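PDB 1BDG: hexokinase from Schistosoma mansoni, which catalyses the ATP-dependent phosphorylation of glucose and other hexoses to hexose 6-phosphates, the first step of glycolysis. Local coordinates for residues K17-S22 with T264-S269; V24-I29 with V371-Y376. One frame throughout, in Å; residues are numbered along the deposited sequence.

Contact 1 (K17-S22 with T264-S269)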
loop_
_atom_site.group_PDB
_atom_site.type_symbol
_atom_site.label_atom_id
_atom_site.label_comp_id
_atom_site.label_asym_id
_atom_site.label_seq_id
_atom_site.Cartn_x
_atom_site.Cartn_y
_atom_site.Cartn_z
ATOM N N LYS A 17 1.715 24.031 -10.216
ATOM C CA LYS A 17 0.715 24.623 -9.330
ATOM C C LYS A 17 -0.501 23.711 -9.073
ATOM O O LYS A 17 -0.999 23.646 -7.956
ATOM C CB LYS A 17 0.299 26.017 -9.826
ATOM C CG LYS A 17 -0.217 26.918 -8.724
ATOM C CD LYS A 17 -0.266 28.375 -9.118
ATOM C CE LYS A 17 -1.158 29.100 -8.119
ATOM N NZ LYS A 17 -1.304 30.567 -8.316
ATOM N N PRO A 18 -0.959 22.950 -10.081
ATOM C CA PRO A 18 -2.109 22.075 -9.847
ATOM C C PRO A 18 -1.879 21.021 -8.782
ATOM O O PRO A 18 -2.814 20.309 -8.440
ATOM C CB PRO A 18 -2.334 21.437 -11.211
ATOM C CG PRO A 18 -1.979 22.530 -12.118
ATOM C CD PRO A 18 -0.667 23.005 -11.519
ATOM N N PHE A 19 -0.624 20.859 -8.341
ATOM C CA PHE A 19 -0.273 19.903 -7.277
ATOM C C PHE A 19 -0.411 20.566 -5.910
ATOM O O PHE A 19 -0.548 19.880 -4.909
ATOM C CB PHE A 19 1.170 19.416 -7.397
ATOM C CG PHE A 19 1.396 18.421 -8.475
ATOM C CD1 PHE A 19 1.552 18.829 -9.794
ATOM C CD2 PHE A 19 1.512 17.078 -8.174
ATOM C CE1 PHE A 19 1.826 17.919 -10.805
ATOM C CE2 PHE A 19 1.789 16.145 -9.190
ATOM C CZ PHE A 19 1.946 16.575 -10.510
ATOM N N ASP A 20 -0.304 21.894 -5.880
ATOM C CA ASP A 20 -0.401 22.666 -4.650
ATOM C C ASP A 20 -1.848 22.792 -4.151
ATOM O O ASP A 20 -2.485 23.837 -4.302
ATOM C CB ASP A 20 0.215 24.052 -4.844
ATOM C CG ASP A 20 0.248 24.859 -3.562
ATOM O OD1 ASP A 20 0.451 24.269 -2.480
ATOM O OD2 ASP A 20 0.073 26.088 -3.626
ATOM N N LEU A 21 -2.355 21.722 -3.541
ATOM C CA LEU A 21 -3.723 21.691 -3.023
ATOM C C LEU A 21 -3.873 22.391 -1.680
ATOM O O LEU A 21 -2.921 22.520 -0.921
ATOM C CB LEU A 21 -4.234 20.249 -2.963
ATOM C CG LEU A 21 -4.123 19.499 -4.298
ATOM C CD1 LEU A 21 -5.138 18.369 -4.341
ATOM C CD2 LEU A 21 -4.365 20.456 -5.465
ATOM N N SER A 22 -5.096 22.827 -1.408
ATOM C CA SER A 22 -5.446 23.555 -0.194
ATOM C C SER A 22 -6.098 22.675 0.864
ATOM O O SER A 22 -6.635 21.632 0.545
ATOM C CB SER A 22 -6.423 24.694 -0.565
ATOM O OG SER A 22 -7.647 24.204 -1.117
ATOM N N THR A 264 -3.918 15.756 -12.243
ATOM C CA THR A 264 -3.211 16.556 -13.245
ATOM C C THR A 264 -2.852 15.711 -14.465
ATOM O O THR A 264 -3.105 14.500 -14.487
ATOM C CB THR A 264 -1.920 17.148 -12.657
ATOM O OG1 THR A 264 -0.986 16.095 -12.399
ATOM C CG2 THR A 264 -2.207 17.882 -11.358
ATOM N N GLN A 265 -2.239 16.339 -15.467
ATOM C CA GLN A 265 -1.856 15.635 -16.698
ATOM C C GLN A 265 -0.730 14.625 -16.497
ATOM O O GLN A 265 -0.604 13.657 -17.248
ATOM C CB GLN A 265 -1.498 16.617 -17.828
ATOM C CG GLN A 265 -0.448 17.667 -17.468
ATOM C CD GLN A 265 0.235 18.289 -18.691
ATOM O OE1 GLN A 265 1.137 17.691 -19.295
ATOM N NE2 GLN A 265 -0.170 19.502 -19.032
ATOM N N PHE A 266 0.075 14.857 -15.472
ATOM C CA PHE A 266 1.179 13.983 -15.136
ATOM C C PHE A 266 0.593 12.708 -14.536
ATOM O O PHE A 266 1.108 11.612 -14.731
ATOM C CB PHE A 266 2.071 14.711 -14.148
ATOM C CG PHE A 266 2.505 16.069 -14.628
ATOM C CD1 PHE A 266 3.344 16.196 -15.729
ATOM C CD2 PHE A 266 2.043 17.221 -14.009
ATOM C CE1 PHE A 266 3.720 17.444 -16.211
ATOM C CE2 PHE A 266 2.415 18.476 -14.483
ATOM C CZ PHE A 266 3.259 18.584 -15.593
ATOM N N ASP A 267 -0.513 12.871 -13.823
ATOM C CA ASP A 267 -1.224 11.763 -13.207
ATOM C C ASP A 267 -1.887 10.923 -14.311
ATOM O O ASP A 267 -1.955 9.693 -14.224
ATOM C CB ASP A 267 -2.298 12.298 -12.234
ATOM C CG ASP A 267 -1.718 12.813 -10.920
ATOM O OD1 ASP A 267 -0.866 12.127 -10.315
ATOM O OD2 ASP A 267 -2.144 13.892 -10.467
ATOM N N LYS A 268 -2.344 11.601 -15.361
ATOM C CA LYS A 268 -3.013 10.950 -16.482
ATOM C C LYS A 268 -2.064 10.233 -17.418
ATOM O O LYS A 268 -2.354 9.115 -17.828
ATOM C CB LYS A 268 -3.871 11.950 -17.262
ATOM C CG LYS A 268 -4.969 12.542 -16.435
ATOM C CD LYS A 268 -5.810 13.540 -17.186
ATOM C CE LYS A 268 -6.736 14.202 -16.182
ATOM N NZ LYS A 268 -7.904 14.903 -16.740
ATOM N N SER A 269 -0.931 10.842 -17.760
ATOM C CA SER A 269 0.009 10.177 -18.652
ATOM C C SER A 269 0.824 9.114 -17.927
ATOM O O SER A 269 1.450 8.266 -18.570
ATOM C CB SER A 269 0.919 11.179 -19.345
ATOM O OG SER A 269 1.704 11.879 -18.406
#
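The Phe19 ring takes the methyl of Thr264 over one face and the ring of Phe266 at its edge. Thr264 CG2 stands 4.0 Å above the plane of the Phe19 ring, displaced from the centre toward the rim. Near that plane, Phe266 CD2 comes up to Phe19 CE1, and the two rings meet rim to rim with centroids 5.8 Å apart and planes at 29°, neither lying over the other. One face of the Phe266 ring is covered by the adjacent Gln265, whose CG sits over the ring centre. Thr264 CG2 also reaches Pro18 CB at 3.6 Å, so this methyl fills the corner between the proline and the phenylalanine.

Thr264 is the N-cap of helix 265-272 and forms a capping box with Asp267. Thr264 N donates to Asp267 OD2 at 3.1 Å, nearly straight at 174° and on the anti lone pair of the carboxylate, while Thr264 OG1 receives a weak bond from Phe266 N; Asp267 OD2 also salt-bridges Arg373. With OG1 set between its backbone N and carbonyl carbon (chi1 68°), Thr264 serves the helix end with its hydroxyl and leaves CG2 for Pro18 and Phe19. Thr264 OG1 still lies 3.5 Å from Phe19 CZ, a van der Waals contact with the ring rim. Beyond the pair, Phe266 packs on Ile15 and Leu16 of helix 5-16 and on Leu294 and Ile298 of helix 288-304.

Contact 2 (V24-I29 with V371-Y376)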
loop_
_atom_site.group_PDB
_atom_site.type_symbol
_atom_site.label_atom_id
_atom_site.label_comp_id
_atom_site.label_asym_id
_atom_site.label_seq_id
_atom_site.Cartn_x
_atom_site.Cartn_y
_atom_site.Cartn_z
ATOM N N VAL A 24 -8.779 23.040 2.029
ATOM C CA VAL A 24 -10.157 22.880 1.598
ATOM C C VAL A 24 -10.230 21.737 0.596
ATOM O O VAL A 24 -11.162 20.929 0.649
ATOM C CB VAL A 24 -10.778 24.173 0.987
ATOM C CG1 VAL A 24 -12.254 23.914 0.667
ATOM C CG2 VAL A 24 -10.642 25.366 1.958
ATOM N N ASP A 25 -9.229 21.618 -0.273
ATOM C CA ASP A 25 -9.258 20.546 -1.255
ATOM C C ASP A 25 -9.320 19.208 -0.542
ATOM O O ASP A 25 -10.225 18.418 -0.787
ATOM C CB ASP A 25 -8.061 20.617 -2.201
ATOM C CG ASP A 25 -8.158 21.771 -3.184
ATOM O OD1 ASP A 25 -9.283 22.208 -3.497
ATOM O OD2 ASP A 25 -7.107 22.234 -3.667
ATOM N N TYR A 26 -8.415 18.990 0.401
ATOM C CA TYR A 26 -8.388 17.742 1.149
ATOM C C TYR A 26 -9.681 17.494 1.920
ATOM O O TYR A 26 -10.178 16.374 1.937
ATOM C CB TYR A 26 -7.160 17.697 2.051
ATOM C CG TYR A 26 -5.887 17.724 1.254
ATOM C CD1 TYR A 26 -5.685 16.812 0.230
ATOM C CD2 TYR A 26 -4.911 18.685 1.481
ATOM C CE1 TYR A 26 -4.551 16.857 -0.559
ATOM C CE2 TYR A 26 -3.763 18.735 0.697
ATOM C CZ TYR A 26 -3.600 17.814 -0.327
ATOM O OH TYR A 26 -2.515 17.857 -1.151
ATOM N N GLU A 27 -10.244 18.534 2.532
ATOM C CA GLU A 27 -11.514 18.378 3.253
ATOM C C GLU A 27 -12.503 17.690 2.289
ATOM O O GLU A 27 -13.173 16.731 2.649
ATOM C CB GLU A 27 -12.062 19.745 3.714
ATOM C CG GLU A 27 -11.149 20.489 4.713
ATOM C CD GLU A 27 -11.634 21.903 5.118
ATOM O OE1 GLU A 27 -12.278 22.603 4.301
ATOM O OE2 GLU A 27 -11.326 22.341 6.250
ATOM N N GLU A 28 -12.495 18.123 1.034
ATOM C CA GLU A 28 -13.362 17.573 0.007
ATOM C C GLU A 28 -13.018 16.147 -0.414
ATOM O O GLU A 28 -13.910 15.308 -0.493
ATOM C CB GLU A 28 -13.321 18.449 -1.220
ATOM C CG GLU A 28 -14.303 18.031 -2.270
ATOM C CD GLU A 28 -15.368 19.062 -2.419
ATOM O OE1 GLU A 28 -14.980 20.267 -2.415
ATOM O OE2 GLU A 28 -16.572 18.675 -2.506
ATOM N N ILE A 29 -11.760 15.877 -0.761
ATOM C CA ILE A 29 -11.384 14.508 -1.149
ATOM C C ILE A 29 -11.936 13.602 -0.041
ATOM O O ILE A 29 -12.755 12.719 -0.293
ATOM C CB ILE A 29 -9.846 14.323 -1.275
ATOM C CG1 ILE A 29 -9.337 14.965 -2.562
ATOM C CG2 ILE A 29 -9.465 12.856 -1.226
ATOM C CD1 ILE A 29 -8.901 16.401 -2.403
ATOM N N VAL A 371 5.725 14.584 -3.462
ATOM C CA VAL A 371 5.776 13.918 -2.164
ATOM C C VAL A 371 4.920 14.591 -1.096
ATOM O O VAL A 371 4.400 13.915 -0.208
ATOM C CB VAL A 371 7.260 13.743 -1.695
ATOM C CG1 VAL A 371 7.395 13.974 -0.192
ATOM C CG2 VAL A 371 7.773 12.352 -2.092
ATOM N N LYS A 372 4.766 15.910 -1.195
ATOM C CA LYS A 372 3.961 16.679 -0.244
ATOM C C LYS A 372 2.479 16.330 -0.353
ATOM O O LYS A 372 1.803 16.103 0.655
ATOM C CB LYS A 372 4.138 18.168 -0.496
ATOM C CG LYS A 372 5.073 18.872 0.453
ATOM C CD LYS A 372 4.466 20.172 1.003
ATOM N N ARG A 373 1.978 16.305 -1.587
ATOM C CA ARG A 373 0.585 15.975 -1.858
ATOM C C ARG A 373 0.288 14.511 -1.539
ATOM O O ARG A 373 -0.835 14.159 -1.168
ATOM C CB ARG A 373 0.278 16.225 -3.321
ATOM C CG ARG A 373 -1.140 15.896 -3.730
ATOM C CD ARG A 373 -1.294 15.982 -5.232
ATOM N NE ARG A 373 -0.533 14.946 -5.926
ATOM C CZ ARG A 373 -0.749 14.582 -7.184
ATOM N NH1 ARG A 373 -1.701 15.166 -7.902
ATOM N NH2 ARG A 373 -0.023 13.620 -7.723
ATOM N N ALA A 374 1.290 13.658 -1.719
ATOM C CA ALA A 374 1.156 12.238 -1.460
ATOM C C ALA A 374 0.779 12.034 -0.009
ATOM O O ALA A 374 -0.282 11.488 0.292
ATOM C CB ALA A 374 2.451 11.551 -1.766
ATOM N N ALA A 375 1.627 12.541 0.888
ATOM C CA ALA A 375 1.408 12.426 2.334
ATOM C C ALA A 375 0.050 12.999 2.716
ATOM O O ALA A 375 -0.774 12.312 3.310
ATOM C CB ALA A 375 2.528 13.133 3.110
ATOM N N TYR A 376 -0.207 14.235 2.320
ATOM C CA TYR A 376 -1.475 14.875 2.614
ATOM C C TYR A 376 -2.664 14.042 2.154
ATOM O O TYR A 376 -3.680 13.991 2.832
ATOM C CB TYR A 376 -1.525 16.253 1.970
ATOM C CG TYR A 376 -0.649 17.273 2.638
ATOM C CD1 TYR A 376 -0.143 17.053 3.917
ATOM C CD2 TYR A 376 -0.339 18.468 2.009
ATOM C CE1 TYR A 376 0.640 17.996 4.549
ATOM C CE2 TYR A 376 0.452 19.420 2.635
ATOM C CZ TYR A 376 0.936 19.171 3.906
ATOM O OH TYR A 376 1.729 20.092 4.528
#
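Helix 23-41, near its N-terminal end, packs here against the long helix 357-389 of the predicted large subdomain, and a single residue, Tyr26, makes the whole reach from the first helix. Its ring spans the gap to meet Tyr376 and Arg373, which lie three residues apart on helix 357-389. Tyr376 CB sits over one face of the Tyr26 ring, a CH-pi contact 3.9 Å from the centroid and 29° off the normal; the nearest ring atom is CZ, 3.5 Å from that CB. The two tyrosine rings lie aslant, planes at 67° and centroids 5.7 Å apart. Tyr26 OH lies in the plane of the Tyr376 ring, at its edge, and comes 3.5 Å from Arg373 CG. Arg373 starts extended, with CG anti to the backbone N (chi1 179°), and bends at chi3, leading its guanidinium group away from Tyr26 to a salt bridge with Asp267. Tyr26 also packs on Met416 of helix 409-420. Tyr26 thus meets only the aliphatic stem of the arginine, and the contact across the two helices rests on van der Waals and CH-pi packing, with the charge of Arg373 answered elsewhere.

How the contacts relate
From the N terminus, the chain leaves helix 5-16, passes through 17-22 and enters helix 23-41, so the first segments of both contacts follow one another closely. Contact 1 closes a loop of 241 residues by bringing 17-22 to the start of helix 265-272; contact 2 closes one of 341 residues by bringing 24-29 to helix 357-389. The two loops cross, since their segments alternate along the chain. Their centres lie 11 Å apart and they touch: Asp267 OD2 and Arg373 NH1 form a salt bridge at 2.9 Å, Phe19 packs on the arginine and Leu21 on Tyr26. Together they tie the turn after helix 5-16 and the start of helix 23-41 to helices 265-272 and 357-389.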